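Local coordinates for protein colicin-B (Escherichia coli, PDB 1RH1) that forms channels that depolarise the cytoplasmic membrane of Escherichia coli and closely related bacteria, dissipating their cellular energy, at residues 67-72 against 245-250; 141-146 against 180-185; 96-101 against 249-254. One frame throughout, in Å; residues are numbered along the deposited sequence.

How the contacts relate
All three contacts lie in the strand-rich N-terminal half of the chain, in the range related to bacteriocin tRNase domains, and their centres are 9 to 11 Å apart. Contacts 1 and 2 bridge the same two sheets: strands 70-73 and 139-146 are neighbours in the ten-stranded mixed sheet, whereas 247-248 and 179-186 both pair with 121-128 in the five-stranded antiparallel one. Contact 3 shares Ser249 and Glu250 with contact 1 and adds the start of helix 99-110. Along the chain, contact 2 is nested inside the loops closed by contacts 1 and 3, so segment 245-254 returns late to close a region built from earlier strands.

Contact 1: residues 67-72 against 245-250; sequences GIIRRI and DGVISE
Ile69 and Val247 make the apolar half of this contact, and the stem of Arg71 against the carbonyl of Asp245 the other half. In the apolar pair the terminal methyl CD1 of Ile69 meets CG1 of Val247 at 4.0 Å, the two side chains running at a slant to each other. Val247 brings that methyl forward because its CG1 stands anti to the backbone N (chi1 171°). Each partner is also wedged among neighbours: Ile69 rests on Phe125 and Ala126 of strand 121-128, Val247 on Leu128, and both on Leu141 of strand 139-146.

The arginine contributes mostly its aliphatic stem. Its CG is anti to the backbone N (chi1 -176°) and the chain runs on extended to NE. This places Arg71 CD 3.5 Å from Asp245 O. The guanidinium then stands obliquely to that same oxygen, Arg71 NH1 lying 3.7 Å from Asp245 O, too far and too oblique for a hydrogen bond. Nor do the formal charges pair directly, since Arg71 NE and Asp245 OD2 are 6.6 Å apart; any attraction between them is probably modest. Arg71 NH2 has a long, weak ion pair with Glu135.

The backbones stay well separated, with the CA atoms of Ile69 and Val247 7.9 Å apart, and each is bonded to its own sheet: Arg70 to Met142, Ile248 to Arg127. Side chains of 67-72 thus reach a side chain and one backbone carbonyl of 245-250 without strand pairing, consistent with two sheets packed face to face, at a point where buried Ile69 gives way to partly exposed Arg71.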
loop_
_atom_site.group_PDB
_atom_site.type_symbol
_atom_site.label_atom_id
_atom_site.label_comp_id
_atom_site.label_asym_id
_atom_site.label_seq_id
_atom_site.Cartn_x
_atom_site.Cartn_y
_atom_site.Cartn_z
ATOM N N GLY A 67 11.676 -21.154 15.661
ATOM C CA GLY A 67 11.625 -19.921 16.420
ATOM C C GLY A 67 12.976 -19.434 16.889
ATOM O O GLY A 67 13.095 -18.260 17.209
ATOM N N ILE A 68 14.003 -20.287 16.951
ATOM C CA ILE A 68 15.336 -19.887 17.401
ATOM C C ILE A 68 16.289 -19.472 16.259
ATOM O O ILE A 68 16.784 -20.292 15.476
ATOM C CB ILE A 68 15.935 -21.077 18.264
ATOM C CG1 ILE A 68 15.101 -21.334 19.517
ATOM C CG2 ILE A 68 17.318 -20.717 18.775
ATOM C CD1 ILE A 68 15.496 -22.546 20.399
ATOM N N ILE A 69 16.566 -18.154 16.208
ATOM C CA ILE A 69 17.470 -17.516 15.245
ATOM C C ILE A 69 18.903 -18.001 15.359
ATOM O O ILE A 69 19.460 -18.164 16.451
ATOM C CB ILE A 69 17.512 -15.988 15.416
ATOM C CG1 ILE A 69 16.129 -15.402 15.340
ATOM C CG2 ILE A 69 18.335 -15.374 14.306
ATOM C CD1 ILE A 69 16.130 -13.899 15.616
ATOM N N ARG A 70 19.468 -18.197 14.156
ATOM C CA ARG A 70 20.826 -18.674 13.951
ATOM C C ARG A 70 21.551 -17.965 12.818
ATOM O O ARG A 70 21.053 -17.684 11.730
ATOM C CB ARG A 70 20.826 -20.154 13.643
ATOM C CG ARG A 70 20.263 -21.032 14.724
ATOM C CD ARG A 70 21.194 -21.200 15.897
ATOM N NE ARG A 70 21.256 -22.628 16.162
ATOM C CZ ARG A 70 22.213 -23.242 16.852
ATOM N NH1 ARG A 70 23.227 -22.554 17.383
ATOM N NH2 ARG A 70 22.152 -24.571 16.969
ATOM N N ARG A 71 22.804 -17.729 13.183
ATOM C CA ARG A 71 23.798 -17.077 12.371
ATOM C C ARG A 71 24.529 -18.142 11.564
ATOM O O ARG A 71 25.336 -18.939 12.056
ATOM C CB ARG A 71 24.649 -16.334 13.363
ATOM C CG ARG A 71 25.731 -15.480 12.796
ATOM C CD ARG A 71 26.203 -14.557 13.895
ATOM N NE ARG A 71 27.259 -13.733 13.337
ATOM C CZ ARG A 71 27.055 -12.477 12.920
ATOM N NH1 ARG A 71 25.849 -11.902 12.999
ATOM N NH2 ARG A 71 28.076 -11.782 12.407
ATOM N N ILE A 72 24.125 -18.182 10.290
ATOM C CA ILE A 72 24.603 -19.161 9.317
ATOM C C ILE A 72 25.511 -18.465 8.302
ATOM O O ILE A 72 25.200 -17.410 7.752
ATOM C CB ILE A 72 23.296 -19.835 8.743
ATOM C CG1 ILE A 72 22.890 -20.828 9.795
ATOM C CG2 ILE A 72 23.438 -20.669 7.491
ATOM C CD1 ILE A 72 21.430 -21.199 9.654
ATOM N N ASP A 245 25.660 -14.457 18.703
ATOM C CA ASP A 245 26.328 -13.192 18.890
ATOM C C ASP A 245 25.743 -12.215 17.873
ATOM O O ASP A 245 25.557 -12.506 16.683
ATOM C CB ASP A 245 27.841 -13.396 18.717
ATOM C CG ASP A 245 28.502 -14.267 19.800
ATOM O OD1 ASP A 245 28.199 -14.081 20.981
ATOM O OD2 ASP A 245 29.330 -15.129 19.471
ATOM N N GLY A 246 25.356 -11.058 18.425
ATOM C CA GLY A 246 24.769 -9.968 17.662
ATOM C C GLY A 246 23.264 -10.048 17.482
ATOM O O GLY A 246 22.717 -9.305 16.654
ATOM N N VAL A 247 22.642 -10.987 18.232
ATOM C CA VAL A 247 21.203 -11.262 18.232
ATOM C C VAL A 247 20.762 -11.319 19.682
ATOM O O VAL A 247 20.832 -12.334 20.382
ATOM C CB VAL A 247 20.841 -12.628 17.540
ATOM C CG1 VAL A 247 19.376 -13.013 17.737
ATOM C CG2 VAL A 247 20.993 -12.487 16.042
ATOM N N ILE A 248 20.299 -10.149 20.105
ATOM C CA ILE A 248 19.795 -9.947 21.446
ATOM C C ILE A 248 18.309 -10.343 21.408
ATOM O O ILE A 248 17.512 -9.743 20.679
ATOM C CB ILE A 248 19.964 -8.444 21.842
ATOM C CG1 ILE A 248 21.312 -7.838 21.446
ATOM C CG2 ILE A 248 19.761 -8.379 23.356
ATOM C CD1 ILE A 248 22.491 -8.290 22.289
ATOM N N SER A 249 17.891 -11.359 22.170
ATOM C CA SER A 249 16.482 -11.765 22.183
ATOM C C SER A 249 15.650 -10.936 23.132
ATOM O O SER A 249 15.747 -11.088 24.352
ATOM C CB SER A 249 16.325 -13.238 22.585
ATOM O OG SER A 249 15.976 -13.999 21.431
ATOM N N GLU A 250 14.838 -10.034 22.575
ATOM C CA GLU A 250 13.994 -9.165 23.403
ATOM C C GLU A 250 12.623 -9.028 22.775
ATOM O O GLU A 250 12.556 -8.706 21.588
ATOM C CB GLU A 250 14.537 -7.741 23.530
ATOM C CG GLU A 250 16.006 -7.533 23.907
ATOM C CD GLU A 250 16.489 -6.086 23.727
ATOM O OE1 GLU A 250 15.900 -5.344 22.924
ATOM O OE2 GLU A 250 17.460 -5.697 24.394
#

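Contact 2: residues 141-146 against 180-185; sequences LMVTQQ and QYMAII
Leu141, Val143 and Met182 meet here without any ring, amide or carboxylate among them, so no stacked faces or ring edges enter the contact; it is made entirely by aliphatic groups and a thioether, all three residues being buried. Met182 is the central piece, reaching from strand 179-186 towards two side chains of strand 139-146. Its sulfur SD approaches the CD1 methyl of Leu141 loosely, at 4.4 Å. Rotation about the CG-SD bond (chi3 59°) swings the terminal methyl CE of Met182 away from Leu141 and towards Val143, whose CG2 is 4.5 Å from it, again a loose contact. One flexible chain thus touches two residues that stand two positions apart on the facing strand and therefore share the same side of it.

Such side-by-side projection of residues i and i+2 is consistent with two beta sheets packed face to face. Leu141 and Val143 project from the ten-stranded mixed sheet, where the backbone of their strand is hydrogen-bonded to 70-73 and, through Val286 and Ser284, to 281-286. Met182 comes from the five-stranded antiparallel sheet, in which 179-186 is paired with 121-128 and 169-176. The nearest CA atoms across the two segments, those of Leu141 and Met182, are 9.7 Å apart, a spacing that suits side-chain packing between layers and not strand pairing.

Neighbouring residues close in on the same buried region. Leu141 also lies against Leu128 of strand 121-128, Val143 against Ser284, and Met182 against Val286 of strand 281-286.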
loop_
_atom_site.group_PDB
_atom_site.type_symbol
_atom_site.label_atom_id
_atom_site.label_comp_id
_atom_site.label_asym_id
_atom_site.label_seq_id
_atom_site.Cartn_x
_atom_site.Cartn_y
_atom_site.Cartn_z
ATOM N N LEU A 141 21.071 -14.655 8.997
ATOM C CA LEU A 141 20.295 -15.099 10.153
ATOM C C LEU A 141 19.067 -15.847 9.694
ATOM O O LEU A 141 18.223 -15.293 8.995
ATOM C CB LEU A 141 19.838 -13.923 10.975
ATOM C CG LEU A 141 20.918 -13.093 11.607
ATOM C CD1 LEU A 141 20.302 -11.878 12.181
ATOM C CD2 LEU A 141 21.598 -13.846 12.727
ATOM N N MET A 142 18.941 -17.111 10.051
ATOM C CA MET A 142 17.804 -17.867 9.603
ATOM C C MET A 142 16.931 -18.232 10.779
ATOM O O MET A 142 17.407 -18.532 11.869
ATOM C CB MET A 142 18.280 -19.119 8.875
ATOM C CG MET A 142 18.946 -18.827 7.543
ATOM S SD MET A 142 19.537 -20.250 6.607
ATOM C CE MET A 142 20.045 -19.315 5.214
ATOM N N VAL A 143 15.619 -18.173 10.533
ATOM C CA VAL A 143 14.582 -18.504 11.513
ATOM C C VAL A 143 13.652 -19.485 10.852
ATOM O O VAL A 143 13.327 -19.389 9.671
ATOM C CB VAL A 143 13.656 -17.353 11.944
ATOM C CG1 VAL A 143 13.388 -17.532 13.423
ATOM C CG2 VAL A 143 14.249 -15.982 11.649
ATOM N N THR A 144 13.167 -20.412 11.649
ATOM C CA THR A 144 12.342 -21.476 11.134
ATOM C C THR A 144 11.022 -21.557 11.858
ATOM O O THR A 144 10.901 -21.151 13.013
ATOM C CB THR A 144 13.279 -22.698 11.249
ATOM O OG1 THR A 144 13.704 -22.792 9.898
ATOM C CG2 THR A 144 12.750 -24.021 11.751
ATOM N N GLN A 145 10.007 -22.014 11.127
ATOM C CA GLN A 145 8.675 -22.266 11.660
ATOM C C GLN A 145 7.982 -23.439 10.974
ATOM O O GLN A 145 8.008 -23.559 9.748
ATOM C CB GLN A 145 7.748 -21.099 11.469
ATOM C CG GLN A 145 7.953 -19.831 12.241
ATOM C CD GLN A 145 7.431 -19.889 13.652
ATOM O OE1 GLN A 145 8.064 -20.462 14.526
ATOM N NE2 GLN A 145 6.279 -19.279 13.905
ATOM N N GLN A 146 7.318 -24.312 11.736
ATOM C CA GLN A 146 6.479 -25.364 11.168
ATOM C C GLN A 146 5.346 -24.783 10.300
ATOM O O GLN A 146 4.902 -23.664 10.586
ATOM C CB GLN A 146 5.894 -26.171 12.303
ATOM C CG GLN A 146 6.913 -27.017 13.039
ATOM C CD GLN A 146 6.401 -27.479 14.394
ATOM O OE1 GLN A 146 6.363 -28.666 14.730
ATOM N NE2 GLN A 146 6.010 -26.505 15.219
ATOM N N GLN A 180 18.181 -2.251 13.450
ATOM C CA GLN A 180 17.405 -3.326 12.835
ATOM C C GLN A 180 16.952 -4.383 13.833
ATOM O O GLN A 180 17.723 -4.900 14.640
ATOM C CB GLN A 180 18.240 -3.979 11.722
ATOM C CG GLN A 180 17.743 -5.236 11.014
ATOM C CD GLN A 180 18.841 -5.875 10.185
ATOM O OE1 GLN A 180 18.816 -5.837 8.972
ATOM N NE2 GLN A 180 19.870 -6.469 10.746
ATOM N N TYR A 181 15.653 -4.672 13.760
ATOM C CA TYR A 181 14.982 -5.667 14.583
ATOM C C TYR A 181 14.555 -6.909 13.808
ATOM O O TYR A 181 14.546 -6.871 12.584
ATOM C CB TYR A 181 13.768 -5.027 15.182
ATOM C CG TYR A 181 14.158 -4.091 16.289
ATOM C CD1 TYR A 181 14.550 -2.783 16.028
ATOM C CD2 TYR A 181 14.117 -4.572 17.595
ATOM C CE1 TYR A 181 14.907 -1.952 17.082
ATOM C CE2 TYR A 181 14.471 -3.739 18.651
ATOM C CZ TYR A 181 14.861 -2.440 18.378
ATOM O OH TYR A 181 15.218 -1.633 19.430
ATOM N N MET A 182 14.250 -8.035 14.456
ATOM C CA MET A 182 13.601 -9.139 13.767
ATOM C C MET A 182 12.242 -9.313 14.419
ATOM O O MET A 182 12.153 -9.417 15.643
ATOM C CB MET A 182 14.431 -10.398 13.886
ATOM C CG MET A 182 15.660 -10.257 13.004
ATOM S SD MET A 182 15.891 -11.670 11.922
ATOM C CE MET A 182 14.358 -11.569 11.057
ATOM N N ALA A 183 11.187 -9.302 13.598
ATOM C CA ALA A 183 9.812 -9.272 14.056
ATOM C C ALA A 183 8.869 -10.270 13.448
ATOM O O ALA A 183 9.200 -10.898 12.452
ATOM C CB ALA A 183 9.189 -7.950 13.770
ATOM N N ILE A 184 7.666 -10.408 14.020
ATOM C CA ILE A 184 6.623 -11.236 13.441
ATOM C C ILE A 184 5.538 -10.337 12.899
ATOM O O ILE A 184 4.895 -9.604 13.636
ATOM C CB ILE A 184 6.051 -12.213 14.497
ATOM C CG1 ILE A 184 4.890 -12.945 13.875
ATOM C CG2 ILE A 184 5.655 -11.497 15.770
ATOM C CD1 ILE A 184 4.218 -13.888 14.857
ATOM N N ILE A 185 5.322 -10.341 11.598
ATOM C CA ILE A 185 4.271 -9.514 11.068
ATOM C C ILE A 185 3.008 -10.300 10.834
ATOM O O ILE A 185 2.984 -11.518 10.790
ATOM C CB ILE A 185 4.744 -8.838 9.773
ATOM C CG1 ILE A 185 5.351 -9.763 8.761
ATOM C CG2 ILE A 185 5.803 -7.862 10.199
ATOM C CD1 ILE A 185 5.812 -9.085 7.457
#

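Contact 3: residues 96-101 against 249-254; sequences NEKVSA and SETGNY
The turn leading into helix 99-110 packs on the connection between strands 247-248 and 252-256, with Lys98 and Ala101 laid against Ser249 and Thr251. This is a surface junction of a helix start with the five-stranded antiparallel sheet. The turn carries its own capping bond, weak at 3.5 Å, from Ser100 N to Glu97 OE1.

Across the junction, the aliphatic part of Lys98 does most of the touching. Its chain leaves with CG anti to the backbone N (chi1 -162°) and then bends at both chi2 and chi3, crossing the Thr251 side chain at about a right angle. CB of Lys98 comes to 4.0 Å from OG of Ser249. Ala101, three residues further on in the first turn of the helix, sets its CB 3.8 Å from OG1 of Thr251, so methyl and methylene groups from two residues surround one hydroxyl. Val99 turns away from this contact onto Phe125, and Glu250 forms a salt bridge with Arg127; Phe125 and Arg127 both lie on strand 121-128. The nearest approach is that of Lys98 CD to Thr251 OG1, modelled at 3.1 Å, short for a carbon-oxygen pair and not to be pressed at this resolution.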
loop_
_atom_site.group_PDB
_atom_site.type_symbol
_atom_site.label_atom_id
_atom_site.label_comp_id
_atom_site.label_asym_id
_atom_site.label_seq_id
_atom_site.Cartn_x
_atom_site.Cartn_y
_atom_site.Cartn_z
ATOM N N ASN A 96 14.121 -22.870 24.191
ATOM C CA ASN A 96 13.483 -21.582 24.445
ATOM C C ASN A 96 13.507 -20.674 23.224
ATOM O O ASN A 96 14.560 -20.210 22.770
ATOM C CB ASN A 96 14.180 -20.872 25.606
ATOM C CG ASN A 96 14.562 -21.769 26.785
ATOM O OD1 ASN A 96 13.902 -22.752 27.138
ATOM N ND2 ASN A 96 15.685 -21.435 27.416
ATOM N N GLU A 97 12.328 -20.464 22.652
ATOM C CA GLU A 97 12.219 -19.578 21.515
ATOM C C GLU A 97 11.435 -18.326 21.848
ATOM O O GLU A 97 10.610 -18.377 22.769
ATOM C CB GLU A 97 11.577 -20.344 20.374
ATOM C CG GLU A 97 10.398 -21.257 20.679
ATOM C CD GLU A 97 9.062 -20.548 20.797
ATOM O OE1 GLU A 97 8.514 -20.134 19.773
ATOM O OE2 GLU A 97 8.579 -20.432 21.922
ATOM N N LYS A 98 11.663 -17.194 21.152
ATOM C CA LYS A 98 10.980 -15.953 21.513
ATOM C C LYS A 98 9.808 -15.515 20.628
ATOM O O LYS A 98 9.134 -14.515 20.933
ATOM C CB LYS A 98 12.065 -14.863 21.599
ATOM C CG LYS A 98 11.719 -13.562 22.367
ATOM C CD LYS A 98 11.263 -13.761 23.823
ATOM C CE LYS A 98 12.269 -14.391 24.808
ATOM N NZ LYS A 98 11.639 -14.728 26.081
ATOM N N VAL A 99 9.493 -16.295 19.571
ATOM C CA VAL A 99 8.430 -15.925 18.639
ATOM C C VAL A 99 7.060 -16.057 19.244
ATOM O O VAL A 99 6.226 -15.192 19.057
ATOM C CB VAL A 99 8.445 -16.768 17.383
ATOM C CG1 VAL A 99 7.530 -16.120 16.366
ATOM C CG2 VAL A 99 9.843 -16.847 16.814
ATOM N N SER A 100 6.821 -17.110 20.005
ATOM C CA SER A 100 5.547 -17.354 20.633
ATOM C C SER A 100 5.103 -16.217 21.546
ATOM O O SER A 100 3.908 -15.943 21.632
ATOM C CB SER A 100 5.693 -18.663 21.365
ATOM O OG SER A 100 4.526 -19.082 22.057
ATOM N N ALA A 101 6.049 -15.521 22.187
ATOM C CA ALA A 101 5.734 -14.362 23.019
ATOM C C ALA A 101 5.388 -13.152 22.163
ATOM O O ALA A 101 4.411 -12.464 22.458
ATOM C CB ALA A 101 6.907 -13.983 23.887
ATOM N N SER A 249 17.891 -11.359 22.170
ATOM C CA SER A 249 16.482 -11.765 22.183
ATOM C C SER A 249 15.650 -10.936 23.132
ATOM O O SER A 249 15.747 -11.088 24.352
ATOM C CB SER A 249 16.325 -13.238 22.585
ATOM O OG SER A 249 15.976 -13.999 21.431
ATOM N N GLU A 250 14.838 -10.034 22.575
ATOM C CA GLU A 250 13.994 -9.165 23.403
ATOM C C GLU A 250 12.623 -9.028 22.775
ATOM O O GLU A 250 12.556 -8.706 21.588
ATOM C CB GLU A 250 14.537 -7.741 23.530
ATOM C CG GLU A 250 16.006 -7.533 23.907
ATOM C CD GLU A 250 16.489 -6.086 23.727
ATOM O OE1 GLU A 250 15.900 -5.344 22.924
ATOM O OE2 GLU A 250 17.460 -5.697 24.394
ATOM N N THR A 251 11.537 -9.244 23.534
ATOM C CA THR A 251 10.179 -9.082 23.010
ATOM C C THR A 251 9.833 -7.596 22.957
ATOM O O THR A 251 10.374 -6.825 23.750
ATOM C CB THR A 251 9.120 -9.802 23.899
ATOM O OG1 THR A 251 9.494 -11.164 23.999
ATOM C CG2 THR A 251 7.726 -9.777 23.310
ATOM N N GLY A 252 8.973 -7.125 22.043
ATOM C CA GLY A 252 8.622 -5.729 22.125
ATOM C C GLY A 252 7.579 -5.097 21.224
ATOM O O GLY A 252 7.770 -4.867 20.027
ATOM N N ASN A 253 6.510 -4.768 21.938
ATOM C CA ASN A 253 5.465 -3.836 21.547
ATOM C C ASN A 253 4.807 -3.760 20.177
ATOM O O ASN A 253 5.427 -3.713 19.129
ATOM C CB ASN A 253 6.002 -2.466 21.928
ATOM C CG ASN A 253 6.524 -2.339 23.368
ATOM O OD1 ASN A 253 6.386 -3.221 24.217
ATOM N ND2 ASN A 253 7.176 -1.225 23.702
ATOM N N TYR A 254 3.493 -3.683 20.164
ATOM C CA TYR A 254 2.705 -3.615 18.952
ATOM C C TYR A 254 2.899 -2.330 18.150
ATOM O O TYR A 254 2.398 -1.228 18.417
ATOM C CB TYR A 254 1.260 -3.805 19.376
ATOM C CG TYR A 254 0.218 -3.955 18.281
ATOM C CD1 TYR A 254 0.188 -5.079 17.463
ATOM C CD2 TYR A 254 -0.735 -2.973 18.145
ATOM C CE1 TYR A 254 -0.813 -5.210 16.510
ATOM C CE2 TYR A 254 -1.735 -3.097 17.195
ATOM C CZ TYR A 254 -1.773 -4.214 16.382
ATOM O OH TYR A 254 -2.791 -4.336 15.455
#